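Local coordinates for protein 2''-aminoglycoside nucleotidyltransferase (Klebsiella pneumoniae, PDB 4WQL) that adenylates the 2''-hydroxyl group of kanamycin, gentamicin, tobramycin and related aminoglycosides with the help of two magnesium ions, making bacteria resistant to these antibiotics, at residues Thr4-Leu9 / Gly82-Asp87; Leu24-Gly29 / Ile46-Pro51; Ile129-Phe134 / Glu166-Ala171. All blocks are in the same frame, centred on the assembly; numbering follows the deposited sequence.

Three contacts of one chain differ in chemistry as they differ in place. Interactions 1 and 2 belong to the N-terminal domain and meet in one sheet, where strands 46-51 and 84-93 lie side by side; L9, I46 and L86 pack together where the two contacts touch. Interaction 2 is the buried one, chiefly backbone pairing, its centre about 4 Å from that of the chain. Interaction 1 is a partly buried meeting of helix and strand with a single polar bond. Interaction 3, also partly buried and with its centre about 15 Å from that of the chain, joins two helices of the C-terminal domain through apolar and aromatic groups. Segments of all three reach kanamycin, D47 and D87 through a shared magnesium ion and D132 through a direct hydrogen bond.

Interaction 1: Thr4-Leu9 / Gly82-Asp87; sequences TTQVTL and GDELLD. With MG (magnesium ion), chain C; KAN (kanamycin a), chain D.
The first helix of the N-terminal domain rests its first turn on the start of the strand that carries D87, and E84 receives most of what the helix brings. The carboxylate of E84 is gripped by Q6: NE2 of Q6 gives a hydrogen bond to OE1 of E84 at 2.9 Å, with an N-H...O angle of 160°. The bond leaves within the amide plane of Q6 but arrives from above the carboxylate plane of E84; the two flat groups stand almost perpendicular, 89° apart. A bend in E84 at chi2 (-62°) lifts its carboxylate to meet the extended Q6 chain, whose CG lies 3.2 Å from OE1 of E84. The Q6 amide is fixed on other sides too, because OE1 accepts from NE1 of W30 and NE2 also donates to the carbonyl of H43. Lower on the E84 chain the contacts turn apolar. CD2 of L9 packs 3.7 Å from CB of E84, the two side chains running past each other in opposite directions, and the same methyl comes within 4.3 Å of CD2 of L86. CG2 of T5 touches the E84 chain, 3.9 Å from its CG. Three residues along the strand from E84, D87 binds a magnesium ion through OD2 at 2.6 Å, an ion that also takes O13 of kanamycin; D87 is inferred to be the proton acceptor. A helix packed beside a strand that delivers a metal-binding aspartate is in keeping with the nucleotidyltransferase fold, in which D45, D47 and D87 together form the magnesium site.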
loop_
_atom_site.group_PDB
_atom_site.type_symbol
_atom_site.label_atom_id
_atom_site.label_comp_id
_atom_site.label_asym_id
_atom_site.label_seq_id
_atom_site.Cartn_x
_atom_site.Cartn_y
_atom_site.Cartn_z
ATOM N N THR A 4 -6.291 11.806 -15.160
ATOM C CA THR A 4 -6.293 12.086 -13.723
ATOM C C THR A 4 -7.262 11.205 -12.899
ATOM O O THR A 4 -7.432 11.428 -11.698
ATOM C CB THR A 4 -6.638 13.587 -13.440
ATOM O OG1 THR A 4 -8.007 13.864 -13.790
ATOM C CG2 THR A 4 -5.705 14.510 -14.231
ATOM N N THR A 5 -7.886 10.201 -13.511
ATOM C CA THR A 5 -8.951 9.464 -12.800
ATOM C C THR A 5 -8.536 8.842 -11.478
ATOM O O THR A 5 -9.226 9.017 -10.471
ATOM C CB THR A 5 -9.568 8.354 -13.690
ATOM O OG1 THR A 5 -10.141 8.981 -14.828
ATOM C CG2 THR A 5 -10.705 7.593 -12.922
ATOM N N GLN A 6 -7.405 8.150 -11.434
ATOM C CA GLN A 6 -6.994 7.524 -10.207
ATOM C C GLN A 6 -6.649 8.567 -9.147
ATOM O O GLN A 6 -6.950 8.392 -7.989
ATOM C CB GLN A 6 -5.788 6.621 -10.447
ATOM C CG GLN A 6 -6.156 5.284 -10.943
ATOM C CD GLN A 6 -4.936 4.427 -11.181
ATOM O OE1 GLN A 6 -3.805 4.850 -10.883
ATOM N NE2 GLN A 6 -5.150 3.225 -11.744
ATOM N N VAL A 7 -5.992 9.663 -9.545
ATOM C CA VAL A 7 -5.668 10.665 -8.523
ATOM C C VAL A 7 -6.959 11.268 -7.927
ATOM O O VAL A 7 -7.069 11.472 -6.699
ATOM C CB VAL A 7 -4.749 11.790 -9.137
ATOM C CG1 VAL A 7 -4.536 13.016 -8.133
ATOM C CG2 VAL A 7 -3.414 11.189 -9.546
ATOM N N THR A 8 -7.927 11.551 -8.798
ATOM C CA THR A 8 -9.182 12.136 -8.360
ATOM C C THR A 8 -9.883 11.164 -7.415
ATOM O O THR A 8 -10.395 11.552 -6.363
ATOM C CB THR A 8 -10.070 12.495 -9.591
ATOM O OG1 THR A 8 -9.425 13.541 -10.328
ATOM C CG2 THR A 8 -11.444 12.944 -9.168
ATOM N N LEU A 9 -9.836 9.869 -7.749
ATOM C CA LEU A 9 -10.427 8.862 -6.844
ATOM C C LEU A 9 -9.740 8.756 -5.525
ATOM O O LEU A 9 -10.387 8.646 -4.462
ATOM C CB LEU A 9 -10.436 7.487 -7.542
ATOM C CG LEU A 9 -11.081 6.378 -6.769
ATOM C CD1 LEU A 9 -12.548 6.752 -6.458
ATOM C CD2 LEU A 9 -11.056 5.129 -7.683
ATOM N N GLY A 82 -16.174 2.351 -10.561
ATOM C CA GLY A 82 -16.157 2.541 -12.010
ATOM C C GLY A 82 -15.146 1.598 -12.651
ATOM O O GLY A 82 -15.213 0.390 -12.469
ATOM N N ASP A 83 -14.196 2.137 -13.404
ATOM C CA ASP A 83 -13.238 1.257 -14.053
ATOM C C ASP A 83 -11.984 1.048 -13.226
ATOM O O ASP A 83 -11.020 0.485 -13.717
ATOM C CB ASP A 83 -12.847 1.813 -15.424
ATOM C CG ASP A 83 -13.985 1.723 -16.422
ATOM O OD1 ASP A 83 -14.865 0.843 -16.230
ATOM O OD2 ASP A 83 -14.012 2.535 -17.379
ATOM N N GLU A 84 -11.977 1.534 -11.985
ATOM C CA GLU A 84 -10.764 1.468 -11.185
ATOM C C GLU A 84 -10.871 0.421 -10.080
ATOM O O GLU A 84 -11.953 0.150 -9.549
ATOM C CB GLU A 84 -10.435 2.818 -10.537
ATOM C CG GLU A 84 -10.120 3.944 -11.545
ATOM C CD GLU A 84 -8.885 3.659 -12.414
ATOM O OE1 GLU A 84 -7.978 2.899 -11.999
ATOM O OE2 GLU A 84 -8.806 4.216 -13.519
ATOM N N LEU A 85 -9.718 -0.148 -9.763
ATOM C CA LEU A 85 -9.603 -1.252 -8.790
ATOM C C LEU A 85 -8.899 -0.759 -7.530
ATOM O O LEU A 85 -7.857 -0.090 -7.610
ATOM C CB LEU A 85 -8.816 -2.418 -9.398
ATOM C CG LEU A 85 -8.788 -3.736 -8.635
ATOM C CD1 LEU A 85 -10.105 -4.471 -8.870
ATOM C CD2 LEU A 85 -7.569 -4.592 -9.036
ATOM N N LEU A 86 -9.453 -1.105 -6.369
ATOM C CA LEU A 86 -8.820 -0.828 -5.069
ATOM C C LEU A 86 -8.391 -2.128 -4.427
ATOM O O LEU A 86 -9.228 -3.027 -4.248
ATOM C CB LEU A 86 -9.783 -0.132 -4.128
ATOM C CG LEU A 86 -10.588 1.097 -4.508
ATOM C CD1 LEU A 86 -11.303 1.528 -3.201
ATOM C CD2 LEU A 86 -9.636 2.177 -4.948
ATOM N N ASP A 87 -7.116 -2.209 -4.054
ATOM C CA ASP A 87 -6.579 -3.443 -3.545
ATOM C C ASP A 87 -6.363 -3.234 -2.038
ATOM O O ASP A 87 -5.410 -2.597 -1.665
ATOM C CB ASP A 87 -5.261 -3.751 -4.262
ATOM C CG ASP A 87 -4.700 -5.126 -3.893
ATOM O OD1 ASP A 87 -5.214 -5.797 -2.972
ATOM O OD2 ASP A 87 -3.711 -5.531 -4.520
HETATM MG MG MG C . -2.313 -4.139 -6.194
HETATM C C1 KAN D . 1.576 -10.107 1.019
HETATM C C2 KAN D . 1.761 -11.652 0.762
HETATM C C3 KAN D . 0.692 -12.444 1.492
HETATM C C4 KAN D . 0.836 -12.091 2.968
HETATM C C5 KAN D . 0.645 -10.599 3.175
HETATM C C6 KAN D . 1.024 -10.368 4.677
HETATM C C7 KAN D . -1.313 -6.366 -1.588
HETATM C C8 KAN D . -0.712 -7.529 -2.423
HETATM C C9 KAN D . -0.547 -8.834 -1.619
HETATM C C10 KAN D . 0.224 -8.551 -0.300
HETATM C C11 KAN D . -0.329 -7.389 0.503
HETATM C C12 KAN D . -0.406 -6.131 -0.360
HETATM C C13 KAN D . -0.670 -8.311 -4.731
HETATM C C14 KAN D . -0.937 -7.324 -5.919
HETATM C C15 KAN D . -2.425 -7.416 -6.315
HETATM C C16 KAN D . -2.770 -8.875 -6.641
HETATM C C17 KAN D . -2.496 -9.756 -5.390
HETATM C C18 KAN D . -2.635 -11.283 -5.528
HETATM N N1 KAN D . 0.985 -8.918 4.992
HETATM N N2 KAN D . 0.617 -7.167 1.624
HETATM N N3 KAN D . -1.575 -5.155 -2.424
HETATM N N4 KAN D . -2.766 -6.524 -7.448
HETATM O O5 KAN D . 1.610 -9.863 2.442
HETATM O O6 KAN D . 1.783 -11.866 -0.683
HETATM O O7 KAN D . 0.893 -13.878 1.293
HETATM O O8 KAN D . -0.191 -12.728 3.704
HETATM O O9 KAN D . 0.342 -9.796 0.396
HETATM O O10 KAN D . 0.222 -9.847 -2.354
HETATM O O11 KAN D . -1.444 -7.864 -3.620
HETATM O O12 KAN D . -1.086 -9.644 -5.036
HETATM O O13 KAN D . -0.561 -5.963 -5.597
HETATM O O14 KAN D . -4.142 -8.968 -7.074
HETATM O O15 KAN D . -1.716 -11.745 -6.539
#

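Interaction 2: Leu24-Gly29 / Ile46-Pro51; sequences LWIGGG and IDLTFP. With MG (magnesium ion), chain C; MG (magnesium ion), chain B; KAN (kanamycin a), chain D.
W25 and T49 form a hydrogen-bonded antiparallel pair in which each backbone amide is answered by the other's carbonyl: N of W25 reaches O of T49 at 3.0 Å, and N of T49 reaches O of W25 at 2.8 Å. Both donors lie in the carbonyl planes. The carbonyl of T49 also meets the indole of W25 at its edge, 3.5 Å from CE3. Further along, N of G27 donates to O of D47 at 2.8 Å, but from 53° above the carbonyl plane. The side-chain polar groups of the W25-T49 pair find partners beyond the two strands: NE1 of W25 is hydrogen-bonded to the carbonyl of P109, OG1 of T49 to OD1 of N124. The strand pair ends in the two-metal site of the nucleotidyltransferase fold, at the glycines 27-29 and D47. Each carboxylate oxygen of D47 takes its own magnesium ion, OD1 at 2.4 Å and OD2 at 2.1 Å. Water 1 ties the ends together, donating to O of G27 and OD2 of D47 while accepting from N of D47. N of G29 donates to water 2, a ligand of the ion held by OD2 of D47. On the apolar side, CD1 of I26 lies 3.6 Å from CD2 of L48, and CD2 of L24 packs 3.5 Å from CB of F50.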
loop_
_atom_site.group_PDB
_atom_site.type_symbol
_atom_site.label_atom_id
_atom_site.label_comp_id
_atom_site.label_asym_id
_atom_site.label_seq_id
_atom_site.Cartn_x
_atom_site.Cartn_y
_atom_site.Cartn_z
ATOM N N LEU A 24 -6.179 5.983 6.544
ATOM C CA LEU A 24 -5.967 4.996 5.480
ATOM C C LEU A 24 -4.594 5.265 4.943
ATOM O O LEU A 24 -4.229 6.445 4.835
ATOM C CB LEU A 24 -6.943 5.154 4.281
ATOM C CG LEU A 24 -8.432 4.870 4.638
ATOM C CD1 LEU A 24 -9.353 5.186 3.462
ATOM C CD2 LEU A 24 -8.663 3.397 5.107
ATOM N N TRP A 25 -3.885 4.204 4.573
ATOM C CA TRP A 25 -2.506 4.369 4.075
ATOM C C TRP A 25 -2.499 3.932 2.634
ATOM O O TRP A 25 -2.896 2.811 2.329
ATOM C CB TRP A 25 -1.473 3.535 4.834
ATOM C CG TRP A 25 -1.245 4.045 6.259
ATOM C CD1 TRP A 25 -0.178 4.835 6.688
ATOM C CD2 TRP A 25 -2.099 3.856 7.407
ATOM N NE1 TRP A 25 -0.341 5.126 8.051
ATOM C CE2 TRP A 25 -1.503 4.557 8.496
ATOM C CE3 TRP A 25 -3.301 3.160 7.624
ATOM C CZ2 TRP A 25 -2.061 4.563 9.785
ATOM C CZ3 TRP A 25 -3.878 3.179 8.917
ATOM C CH2 TRP A 25 -3.242 3.860 9.965
ATOM N N ILE A 26 -1.999 4.808 1.763
ATOM C CA ILE A 26 -1.707 4.370 0.378
ATOM C C ILE A 26 -0.591 3.347 0.390
ATOM O O ILE A 26 0.421 3.571 1.065
ATOM C CB ILE A 26 -1.254 5.612 -0.482
ATOM C CG1 ILE A 26 -2.329 6.705 -0.333
ATOM C CG2 ILE A 26 -0.987 5.179 -2.002
ATOM C CD1 ILE A 26 -3.675 6.281 -0.868
ATOM N N GLY A 27 -0.727 2.241 -0.390
ATOM C CA GLY A 27 0.262 1.181 -0.386
ATOM C C GLY A 27 0.814 1.006 -1.814
ATOM O O GLY A 27 0.447 1.720 -2.775
ATOM N N GLY A 28 1.713 0.068 -1.935
ATOM C CA GLY A 28 2.159 -0.403 -3.249
ATOM C C GLY A 28 2.682 0.702 -4.152
ATOM O O GLY A 28 3.374 1.594 -3.681
ATOM N N GLY A 29 2.400 0.604 -5.461
ATOM C CA GLY A 29 2.974 1.526 -6.424
ATOM C C GLY A 29 2.716 2.970 -6.118
ATOM O O GLY A 29 3.586 3.850 -6.315
ATOM N N ILE A 46 -5.154 0.960 -7.185
ATOM C CA ILE A 46 -4.825 1.700 -6.015
ATOM C C ILE A 46 -4.770 0.763 -4.814
ATOM O O ILE A 46 -5.770 0.122 -4.508
ATOM C CB ILE A 46 -5.871 2.779 -5.733
ATOM C CG1 ILE A 46 -5.947 3.780 -6.893
ATOM C CG2 ILE A 46 -5.574 3.476 -4.417
ATOM C CD1 ILE A 46 -7.289 4.513 -6.969
ATOM N N ASP A 47 -3.602 0.636 -4.188
ATOM C CA ASP A 47 -3.498 -0.204 -2.962
ATOM C C ASP A 47 -3.748 0.630 -1.731
ATOM O O ASP A 47 -3.210 1.737 -1.587
ATOM C CB ASP A 47 -2.110 -0.884 -2.880
ATOM C CG ASP A 47 -1.810 -1.714 -4.148
ATOM O OD1 ASP A 47 -2.341 -2.803 -4.263
ATOM O OD2 ASP A 47 -1.124 -1.225 -5.025
ATOM N N LEU A 48 -4.584 0.096 -0.819
ATOM C CA LEU A 48 -4.919 0.794 0.430
ATOM C C LEU A 48 -4.718 -0.152 1.586
ATOM O O LEU A 48 -5.013 -1.378 1.491
ATOM C CB LEU A 48 -6.391 1.269 0.474
ATOM C CG LEU A 48 -6.841 2.252 -0.619
ATOM C CD1 LEU A 48 -8.368 2.484 -0.618
ATOM C CD2 LEU A 48 -6.052 3.591 -0.399
ATOM N N THR A 49 -4.238 0.420 2.698
ATOM C CA THR A 49 -4.156 -0.307 3.956
ATOM C C THR A 49 -5.133 0.336 4.925
ATOM O O THR A 49 -5.141 1.560 5.063
ATOM C CB THR A 49 -2.701 -0.267 4.545
ATOM O OG1 THR A 49 -1.805 -0.915 3.629
ATOM C CG2 THR A 49 -2.634 -0.994 5.892
ATOM N N PHE A 50 -5.986 -0.454 5.573
ATOM C CA PHE A 50 -7.060 0.171 6.392
ATOM C C PHE A 50 -7.091 -0.480 7.791
ATOM O O PHE A 50 -6.678 -1.648 7.945
ATOM C CB PHE A 50 -8.446 -0.006 5.718
ATOM C CG PHE A 50 -8.837 -1.462 5.532
ATOM C CD1 PHE A 50 -8.434 -2.197 4.410
ATOM C CD2 PHE A 50 -9.615 -2.095 6.509
ATOM C CE1 PHE A 50 -8.752 -3.546 4.333
ATOM C CE2 PHE A 50 -9.974 -3.416 6.411
ATOM C CZ PHE A 50 -9.576 -4.154 5.317
ATOM N N PRO A 51 -7.612 0.246 8.791
ATOM C CA PRO A 51 -7.788 -0.370 10.126
ATOM C C PRO A 51 -8.755 -1.551 10.049
ATOM O O PRO A 51 -9.907 -1.339 9.698
ATOM C CB PRO A 51 -8.367 0.775 10.995
ATOM C CG PRO A 51 -7.807 2.110 10.278
ATOM C CD PRO A 51 -7.942 1.710 8.771
HETATM MG MG MG C . -2.313 -4.139 -6.194
HETATM MG MG MG B . -1.026 -1.989 -6.933
HETATM C C1 KAN D . 1.576 -10.107 1.019
HETATM C C2 KAN D . 1.761 -11.652 0.762
HETATM C C3 KAN D . 0.692 -12.444 1.492
HETATM C C4 KAN D . 0.836 -12.091 2.968
HETATM C C5 KAN D . 0.645 -10.599 3.175
HETATM C C6 KAN D . 1.024 -10.368 4.677
HETATM C C7 KAN D . -1.313 -6.366 -1.588
HETATM C C8 KAN D . -0.712 -7.529 -2.423
HETATM C C9 KAN D . -0.547 -8.834 -1.619
HETATM C C10 KAN D . 0.224 -8.551 -0.300
HETATM C C11 KAN D . -0.329 -7.389 0.503
HETATM C C12 KAN D . -0.406 -6.131 -0.360
HETATM C C13 KAN D . -0.670 -8.311 -4.731
HETATM C C14 KAN D . -0.937 -7.324 -5.919
HETATM C C15 KAN D . -2.425 -7.416 -6.315
HETATM C C16 KAN D . -2.770 -8.875 -6.641
HETATM C C17 KAN D . -2.496 -9.756 -5.390
HETATM C C18 KAN D . -2.635 -11.283 -5.528
HETATM N N1 KAN D . 0.985 -8.918 4.992
HETATM N N2 KAN D . 0.617 -7.167 1.624
HETATM N N3 KAN D . -1.575 -5.155 -2.424
HETATM N N4 KAN D . -2.766 -6.524 -7.448
HETATM O O5 KAN D . 1.610 -9.863 2.442
HETATM O O6 KAN D . 1.783 -11.866 -0.683
HETATM O O7 KAN D . 0.893 -13.878 1.293
HETATM O O8 KAN D . -0.191 -12.728 3.704
HETATM O O9 KAN D . 0.342 -9.796 0.396
HETATM O O10 KAN D . 0.222 -9.847 -2.354
HETATM O O11 KAN D . -1.444 -7.864 -3.620
HETATM O O12 KAN D . -1.086 -9.644 -5.036
HETATM O O13 KAN D . -0.561 -5.963 -5.597
HETATM O O14 KAN D . -4.142 -8.968 -7.074
HETATM O O15 KAN D . -1.716 -11.745 -6.539
HETATM O O HOH W 1 -0.933 1.500 -5.218
HETATM O O HOH W 2 1.108 -1.928 -6.534
HETATM O O HOH W 3 -0.381 -2.918 -8.838
HETATM O O HOH W 4 -0.856 -0.173 -7.434
#

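Interaction 3: Ile129-Phe134 / Glu166-Ala171; sequences IIWDYF and EVLRAA. With KAN (kanamycin a), chain D.
L168 packs against the rings of both W131 and F134, and its branched end supplies most of the touching. CG of L168 lies in the plane of the W131 indole at its edge, 3.9 Å from CE3, and the two side chains cross at about a right angle. The same CG is 3.9 Å from CE2 of F134. CD2 of L168 continues to CG2 of I130, at 4.1 Å, while CD1 stays with the six-membered ring of W131. The torsion of L168 explains this reach: with chi1 at -163°, CG stands opposite the backbone nitrogen and the branch is carried across to the other helix. The backbone takes part as well, for O of L168 lies 3.7 Å from CZ3 of W131.

F134 is layered between two groups. The carbonyl oxygen of I130, from the preceding turn of its own helix, sits over the centre of one face; CG of R169 lies above the opposite face, displaced toward the rim. At its outer end the ring also meets the backbone of the second helix, with CE2 of F134 3.6 Å from CA of R169. These contacts join helices 126-139 and 162-176 of the C-terminal domain, which is mainly helical; their short segments cross at -48° with their axes 10.3 Å apart.

A second shell holds the rings in position. F172 meets both W131 and F134 edge-to-face, and NE1 of W131 is hydrogen-bonded to OH of Y135. Helix 147-160 backs the group, with A156 and L160 against I130 and Y153 against F134. Farther out, on another side of helix 126-139, OD2 of D132 accepts a hydrogen bond from N2 of kanamycin at 2.7 Å.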
loop_
_atom_site.group_PDB
_atom_site.type_symbol
_atom_site.label_atom_id
_atom_site.label_comp_id
_atom_site.label_asym_id
_atom_site.label_seq_id
_atom_site.Cartn_x
_atom_site.Cartn_y
_atom_site.Cartn_z
ATOM N N ILE A 129 6.664 -1.462 1.965
ATOM C CA ILE A 129 6.569 -1.558 0.495
ATOM C C ILE A 129 7.509 -2.614 -0.056
ATOM O O ILE A 129 7.146 -3.472 -0.924
ATOM C CB ILE A 129 6.866 -0.164 -0.139
ATOM C CG1 ILE A 129 5.725 0.825 0.209
ATOM C CG2 ILE A 129 7.082 -0.248 -1.682
ATOM C CD1 ILE A 129 6.185 2.300 -0.009
ATOM N N ILE A 130 8.769 -2.527 0.383
ATOM C CA ILE A 130 9.775 -3.442 -0.160
ATOM C C ILE A 130 9.520 -4.897 0.302
ATOM O O ILE A 130 9.724 -5.857 -0.445
ATOM C CB ILE A 130 11.150 -2.937 0.269
ATOM C CG1 ILE A 130 11.448 -1.646 -0.503
ATOM C CG2 ILE A 130 12.236 -3.994 0.102
ATOM C CD1 ILE A 130 12.652 -0.916 0.083
ATOM N N TRP A 131 9.112 -5.034 1.565
ATOM C CA TRP A 131 8.781 -6.358 2.123
ATOM C C TRP A 131 7.851 -7.161 1.212
ATOM O O TRP A 131 8.004 -8.367 1.032
ATOM C CB TRP A 131 8.141 -6.148 3.503
ATOM C CG TRP A 131 7.979 -7.375 4.387
ATOM C CD1 TRP A 131 6.796 -8.061 4.658
ATOM C CD2 TRP A 131 8.987 -7.980 5.200
ATOM N NE1 TRP A 131 7.033 -9.067 5.543
ATOM C CE2 TRP A 131 8.373 -9.064 5.880
ATOM C CE3 TRP A 131 10.367 -7.760 5.373
ATOM C CZ2 TRP A 131 9.074 -9.888 6.778
ATOM C CZ3 TRP A 131 11.061 -8.587 6.265
ATOM C CH2 TRP A 131 10.409 -9.650 6.946
ATOM N N ASP A 132 6.880 -6.487 0.619
ATOM C CA ASP A 132 5.955 -7.224 -0.233
ATOM C C ASP A 132 6.548 -7.752 -1.493
ATOM O O ASP A 132 6.094 -8.776 -1.995
ATOM C CB ASP A 132 4.761 -6.348 -0.577
ATOM C CG ASP A 132 3.577 -6.640 0.332
ATOM O OD1 ASP A 132 3.708 -7.574 1.172
ATOM O OD2 ASP A 132 2.536 -5.946 0.218
ATOM N N TYR A 133 7.583 -7.090 -2.018
ATOM C CA TYR A 133 8.299 -7.684 -3.139
ATOM C C TYR A 133 8.984 -8.976 -2.765
ATOM O O TYR A 133 9.289 -9.781 -3.627
ATOM C CB TYR A 133 9.359 -6.719 -3.699
ATOM C CG TYR A 133 8.757 -5.554 -4.440
ATOM C CD1 TYR A 133 8.443 -5.657 -5.778
ATOM C CD2 TYR A 133 8.471 -4.354 -3.777
ATOM C CE1 TYR A 133 7.870 -4.557 -6.456
ATOM C CE2 TYR A 133 7.915 -3.277 -4.439
ATOM C CZ TYR A 133 7.631 -3.385 -5.775
ATOM O OH TYR A 133 7.060 -2.316 -6.435
ATOM N N PHE A 134 9.333 -9.154 -1.492
ATOM C CA PHE A 134 9.998 -10.373 -1.098
ATOM C C PHE A 134 9.059 -11.526 -1.197
ATOM O O PHE A 134 9.469 -12.600 -1.627
ATOM C CB PHE A 134 10.547 -10.266 0.353
ATOM C CG PHE A 134 11.600 -9.156 0.523
ATOM C CD1 PHE A 134 12.333 -8.709 -0.556
ATOM C CD2 PHE A 134 11.869 -8.626 1.808
ATOM C CE1 PHE A 134 13.312 -7.664 -0.417
ATOM C CE2 PHE A 134 12.833 -7.608 1.974
ATOM C CZ PHE A 134 13.560 -7.141 0.900
ATOM N N GLU A 166 19.423 -4.770 1.917
ATOM C CA GLU A 166 20.155 -6.048 2.057
ATOM C C GLU A 166 19.807 -6.629 3.427
ATOM O O GLU A 166 19.575 -7.848 3.566
ATOM C CB GLU A 166 21.662 -5.856 1.900
ATOM C CG GLU A 166 22.523 -7.146 2.149
ATOM C CD GLU A 166 24.055 -6.982 1.956
ATOM O OE1 GLU A 166 24.784 -6.744 2.937
ATOM O OE2 GLU A 166 24.537 -7.113 0.809
ATOM N N VAL A 167 19.768 -5.752 4.431
ATOM C CA VAL A 167 19.446 -6.208 5.806
ATOM C C VAL A 167 18.018 -6.721 5.912
ATOM O O VAL A 167 17.727 -7.757 6.525
ATOM C CB VAL A 167 19.681 -5.056 6.830
ATOM C CG1 VAL A 167 19.218 -5.460 8.203
ATOM C CG2 VAL A 167 21.140 -4.717 6.890
ATOM N N LEU A 168 17.092 -5.967 5.333
ATOM C CA LEU A 168 15.675 -6.367 5.370
ATOM C C LEU A 168 15.425 -7.676 4.630
ATOM O O LEU A 168 14.614 -8.522 5.079
ATOM C CB LEU A 168 14.809 -5.254 4.756
ATOM C CG LEU A 168 13.318 -5.304 5.075
ATOM C CD1 LEU A 168 13.059 -4.979 6.553
ATOM C CD2 LEU A 168 12.562 -4.316 4.164
ATOM N N ARG A 169 16.069 -7.849 3.491
ATOM C CA ARG A 169 15.965 -9.101 2.740
ATOM C C ARG A 169 16.464 -10.282 3.559
ATOM O O ARG A 169 15.898 -11.388 3.527
ATOM C CB ARG A 169 16.735 -9.009 1.403
ATOM C CG ARG A 169 16.497 -10.179 0.480
ATOM C CD ARG A 169 17.108 -9.892 -0.955
ATOM N NE ARG A 169 18.292 -9.041 -0.834
ATOM C CZ ARG A 169 19.366 -9.050 -1.629
ATOM N NH1 ARG A 169 19.439 -9.877 -2.668
ATOM N NH2 ARG A 169 20.377 -8.213 -1.367
ATOM N N ALA A 170 17.567 -10.059 4.259
ATOM C CA ALA A 170 18.127 -11.135 5.065
ATOM C C ALA A 170 17.155 -11.481 6.201
ATOM O O ALA A 170 17.018 -12.652 6.615
ATOM C CB ALA A 170 19.513 -10.694 5.614
ATOM N N ALA A 171 16.494 -10.453 6.734
ATOM C CA ALA A 171 15.539 -10.695 7.839
ATOM C C ALA A 171 14.359 -11.512 7.347
ATOM O O ALA A 171 13.869 -12.396 8.047
ATOM C CB ALA A 171 15.053 -9.363 8.425
HETATM C C1 KAN D . 1.576 -10.107 1.019
HETATM C C2 KAN D . 1.761 -11.652 0.762
HETATM C C3 KAN D . 0.692 -12.444 1.492
HETATM C C4 KAN D . 0.836 -12.091 2.968
HETATM C C5 KAN D . 0.645 -10.599 3.175
HETATM C C6 KAN D . 1.024 -10.368 4.677
HETATM C C7 KAN D . -1.313 -6.366 -1.588
HETATM C C8 KAN D . -0.712 -7.529 -2.423
HETATM C C9 KAN D . -0.547 -8.834 -1.619
HETATM C C10 KAN D . 0.224 -8.551 -0.300
HETATM C C11 KAN D . -0.329 -7.389 0.503
HETATM C C12 KAN D . -0.406 -6.131 -0.360
HETATM C C13 KAN D . -0.670 -8.311 -4.731
HETATM C C14 KAN D . -0.937 -7.324 -5.919
HETATM C C15 KAN D . -2.425 -7.416 -6.315
HETATM C C16 KAN D . -2.770 -8.875 -6.641
HETATM C C17 KAN D . -2.496 -9.756 -5.390
HETATM C C18 KAN D . -2.635 -11.283 -5.528
HETATM N N1 KAN D . 0.985 -8.918 4.992
HETATM N N2 KAN D . 0.617 -7.167 1.624
HETATM N N3 KAN D . -1.575 -5.155 -2.424
HETATM N N4 KAN D . -2.766 -6.524 -7.448
HETATM O O5 KAN D . 1.610 -9.863 2.442
HETATM O O6 KAN D . 1.783 -11.866 -0.683
HETATM O O7 KAN D . 0.893 -13.878 1.293
HETATM O O8 KAN D . -0.191 -12.728 3.704
HETATM O O9 KAN D . 0.342 -9.796 0.396
HETATM O O10 KAN D . 0.222 -9.847 -2.354
HETATM O O11 KAN D . -1.444 -7.864 -3.620
HETATM O O12 KAN D . -1.086 -9.644 -5.036
HETATM O O13 KAN D . -0.561 -5.963 -5.597
HETATM O O14 KAN D . -4.142 -8.968 -7.074
HETATM O O15 KAN D . -1.716 -11.745 -6.539
#